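PDB 4P8B: TRAP-type transporter, periplasmic component from Cupriavidus necator, which binds (S)-2-acetolactate and probably delivers it, as the periplasmic solute-binding component, to a TRAP transporter. Local coordinates for residues S112-M117 and K314-V319. Residues are numbered along the deposited sequence; the frame is centred on the assembly and turned at random.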
ATOM      1  N   SER A 112      -6.460   5.955   1.778  1.00  8.35           N
ATOM      2  CA  SER A 112      -7.201   5.052   2.640  1.00  8.21           C
ATOM      3  C   SER A 112      -8.656   5.475   2.823  1.00  8.81           C
ATOM      4  O   SER A 112      -9.380   4.824   3.548  1.00  9.28           O
ATOM      5  CB  SER A 112      -6.533   4.973   4.013  1.00  9.31           C
ATOM      6  OG  SER A 112      -5.211   4.484   3.841  1.00  9.85           O
ATOM      7  N   LEU A 113      -9.095   6.571   2.213  1.00  8.56           N
ATOM      8  CA  LEU A 113     -10.499   6.961   2.335  1.00 10.20           C
ATOM      9  C   LEU A 113     -11.394   5.934   1.660  1.00  9.48           C
ATOM     10  O   LEU A 113     -11.206   5.625   0.489  1.00 10.15           O
ATOM     11  CB  LEU A 113     -10.733   8.315   1.681  1.00  9.23           C
ATOM     12  CG  LEU A 113     -10.139   9.523   2.390  1.00  9.04           C
ATOM     13  CD1 LEU A 113     -10.206  10.741   1.469  1.00 12.09           C
ATOM     14  CD2 LEU A 113     -10.863   9.793   3.698  1.00 13.85           C
ATOM     15  N   PRO A 114     -12.376   5.397   2.393  1.00  8.70           N
ATOM     16  CA  PRO A 114     -13.138   4.274   1.823  1.00  9.93           C
ATOM     17  C   PRO A 114     -13.968   4.704   0.612  1.00  8.08           C
ATOM     18  O   PRO A 114     -14.722   5.663   0.673  1.00  9.78           O
ATOM     19  CB  PRO A 114     -14.015   3.808   3.000  1.00 10.33           C
ATOM     20  CG  PRO A 114     -14.064   4.992   3.949  1.00 17.95           C
ATOM     21  CD  PRO A 114     -12.730   5.680   3.786  1.00  9.91           C
ATOM     22  N   PHE A 115     -13.758   4.009  -0.503  1.00  8.77           N
ATOM     23  CA  PHE A 115     -14.500   4.174  -1.748  1.00 10.25           C
ATOM     24  C   PHE A 115     -14.257   5.500  -2.444  1.00 13.39           C
ATOM     25  O   PHE A 115     -15.105   6.014  -3.159  1.00 14.62           O
ATOM     26  CB  PHE A 115     -15.988   3.823  -1.541  1.00 11.24           C
ATOM     27  CG  PHE A 115     -16.164   2.427  -1.013  1.00  8.63           C
ATOM     28  CD1 PHE A 115     -16.016   1.336  -1.869  1.00 11.50           C
ATOM     29  CD2 PHE A 115     -16.351   2.190   0.325  1.00 11.51           C
ATOM     30  CE1 PHE A 115     -16.106   0.061  -1.399  1.00 11.10           C
ATOM     31  CE2 PHE A 115     -16.443   0.905   0.794  1.00 12.22           C
ATOM     32  CZ  PHE A 115     -16.298  -0.147  -0.064  1.00 10.07           C
ATOM     33  N   LEU A 116     -13.051   6.034  -2.271  1.00  9.50           N
ATOM     34  CA  LEU A 116     -12.600   7.192  -3.045  1.00 10.49           C
ATOM     35  C   LEU A 116     -12.341   6.876  -4.518  1.00  9.31           C
ATOM     36  O   LEU A 116     -12.693   7.653  -5.382  1.00 10.63           O
ATOM     37  CB  LEU A 116     -11.312   7.761  -2.447  1.00  8.76           C
ATOM     38  CG  LEU A 116     -10.681   8.938  -3.193  1.00 10.85           C
ATOM     39  CD1 LEU A 116     -11.520  10.194  -3.117  1.00 12.34           C
ATOM     40  CD2 LEU A 116      -9.288   9.216  -2.640  1.00 10.63           C
HETATM   41  N   MSE A 117     -11.701   5.744  -4.798  1.00  9.01           N
HETATM   42  CA  MSE A 117     -11.165   5.464  -6.128  1.00  8.84           C
HETATM   43  C   MSE A 117     -11.858   4.274  -6.790  1.00  9.95           C
HETATM   44  O   MSE A 117     -11.696   3.139  -6.345  1.00 10.82           O
HETATM   45  CB  MSE A 117      -9.678   5.141  -6.015  1.00 10.24           C
HETATM   46  CG  MSE A 117      -8.842   6.279  -5.471  1.00 10.59           C
HETATM   47 SE   MSE A 117      -6.981   5.857  -5.244  0.85 10.20          SE
HETATM   48  CE  MSE A 117      -7.127   4.627  -3.750  1.00 10.85           C
ATOM     49  N   LYS A 314     -22.000   3.963   1.161  1.00 16.40           N
ATOM     50  CA  LYS A 314     -22.872   4.720   2.039  1.00 18.80           C
ATOM     51  C   LYS A 314     -22.607   4.383   3.506  1.00 16.95           C
ATOM     52  O   LYS A 314     -22.593   5.277   4.354  1.00 19.54           O
ATOM     53  CB  LYS A 314     -24.334   4.530   1.614  1.00 23.50           C
ATOM     54  CG  LYS A 314     -24.621   5.301   0.305  1.00 30.68           C
ATOM     55  CD  LYS A 314     -26.072   5.279  -0.172  1.00 38.80           C
ATOM     56  CE  LYS A 314     -26.456   6.637  -0.774  1.00 43.98           C
ATOM     57  NZ  LYS A 314     -27.132   6.554  -2.108  1.00 46.40           N
ATOM     58  N   ALA A 315     -22.302   3.125   3.802  1.00 15.90           N
ATOM     59  CA  ALA A 315     -22.067   2.718   5.182  1.00 15.15           C
ATOM     60  C   ALA A 315     -20.782   3.330   5.735  1.00 17.20           C
ATOM     61  O   ALA A 315     -20.639   3.496   6.941  1.00 17.37           O
ATOM     62  CB  ALA A 315     -22.014   1.205   5.295  1.00 16.97           C
ATOM     63  N   THR A 316     -19.852   3.675   4.853  1.00 14.84           N
ATOM     64  CA  THR A 316     -18.562   4.220   5.293  1.00 13.48           C
ATOM     65  C   THR A 316     -18.442   5.731   5.057  1.00 12.73           C
ATOM     66  O   THR A 316     -17.383   6.307   5.301  1.00 13.23           O
ATOM     67  CB  THR A 316     -17.379   3.501   4.597  1.00 11.50           C
ATOM     68  OG1 THR A 316     -17.531   3.566   3.179  1.00 12.83           O
ATOM     69  CG2 THR A 316     -17.304   2.040   5.039  1.00 14.40           C
ATOM     70  N   ALA A 317     -19.523   6.376   4.627  1.00 13.76           N
ATOM     71  CA  ALA A 317     -19.464   7.785   4.247  1.00 13.79           C
ATOM     72  C   ALA A 317     -19.154   8.740   5.408  1.00 16.44           C
ATOM     73  O   ALA A 317     -18.507   9.764   5.201  1.00 15.70           O
ATOM     74  CB  ALA A 317     -20.765   8.190   3.577  1.00 18.43           C
ATOM     75  N   LYS A 318     -19.605   8.417   6.616  1.00 16.32           N
ATOM     76  CA  LYS A 318     -19.355   9.290   7.757  1.00 18.45           C
ATOM     77  C   LYS A 318     -17.871   9.239   8.125  1.00 15.33           C
ATOM     78  O   LYS A 318     -17.264  10.248   8.477  1.00 15.92           O
ATOM     79  CB  LYS A 318     -20.237   8.905   8.953  1.00 23.28           C
ATOM     80  N   VAL A 319     -17.264   8.062   8.013  1.00 14.37           N
ATOM     81  CA  VAL A 319     -15.823   7.934   8.225  1.00 13.77           C
ATOM     82  C   VAL A 319     -15.084   8.745   7.161  1.00 13.13           C
ATOM     83  O   VAL A 319     -14.140   9.485   7.451  1.00 13.29           O
ATOM     84  CB  VAL A 319     -15.374   6.449   8.172  1.00 12.99           C
ATOM     85  CG1 VAL A 319     -13.880   6.321   8.132  1.00 12.79           C
ATOM     86  CG2 VAL A 319     -15.929   5.676   9.372  1.00 15.46           C
TER
HETATM   87  O   HOH W   1     -17.390   6.312   1.654  1.00 14.48           O
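Thr316 sits against two consecutive residues, Pro114 and Phe115. Its CB lies 3.7 Å from both CB and CG of Pro114, the side chains running antiparallel alongside each other, and its OG1 meets Pro114 CB at 3.5 Å. Phe115 instead crosses Thr316 at about a right angle and offers an edge: CD2 is 3.4 Å from Thr316 OG1, which lies near the ring plane. Standing between its own backbone N and carbonyl carbon (chi1 55°), that hydroxyl faces the ring while bonding back chiefly to Phe312 O, with Arg313 O as second acceptor. One water donates to Pro114 O at 2.9 Å and to Thr316 OG1 at 3.1 Å. Val319 CG1 adds a looser apolar touch to Pro114 CG at 4.4 Å. Pro114 and Phe115 occupy the middle of a type II beta turn, and Thr316 marks the break between helices 306-315 and 317-327; His309 meets the Phe115 ring edge-to-face. The Phe115 side chain is about 10 Å from that of acetolactate-binding Arg155, so this is structural packing outside the pocket. No direct hydrogen bond joins the segments; the hydroxyl gives its proton to its own helix and accepts from the water, which satisfies it in a buried contact.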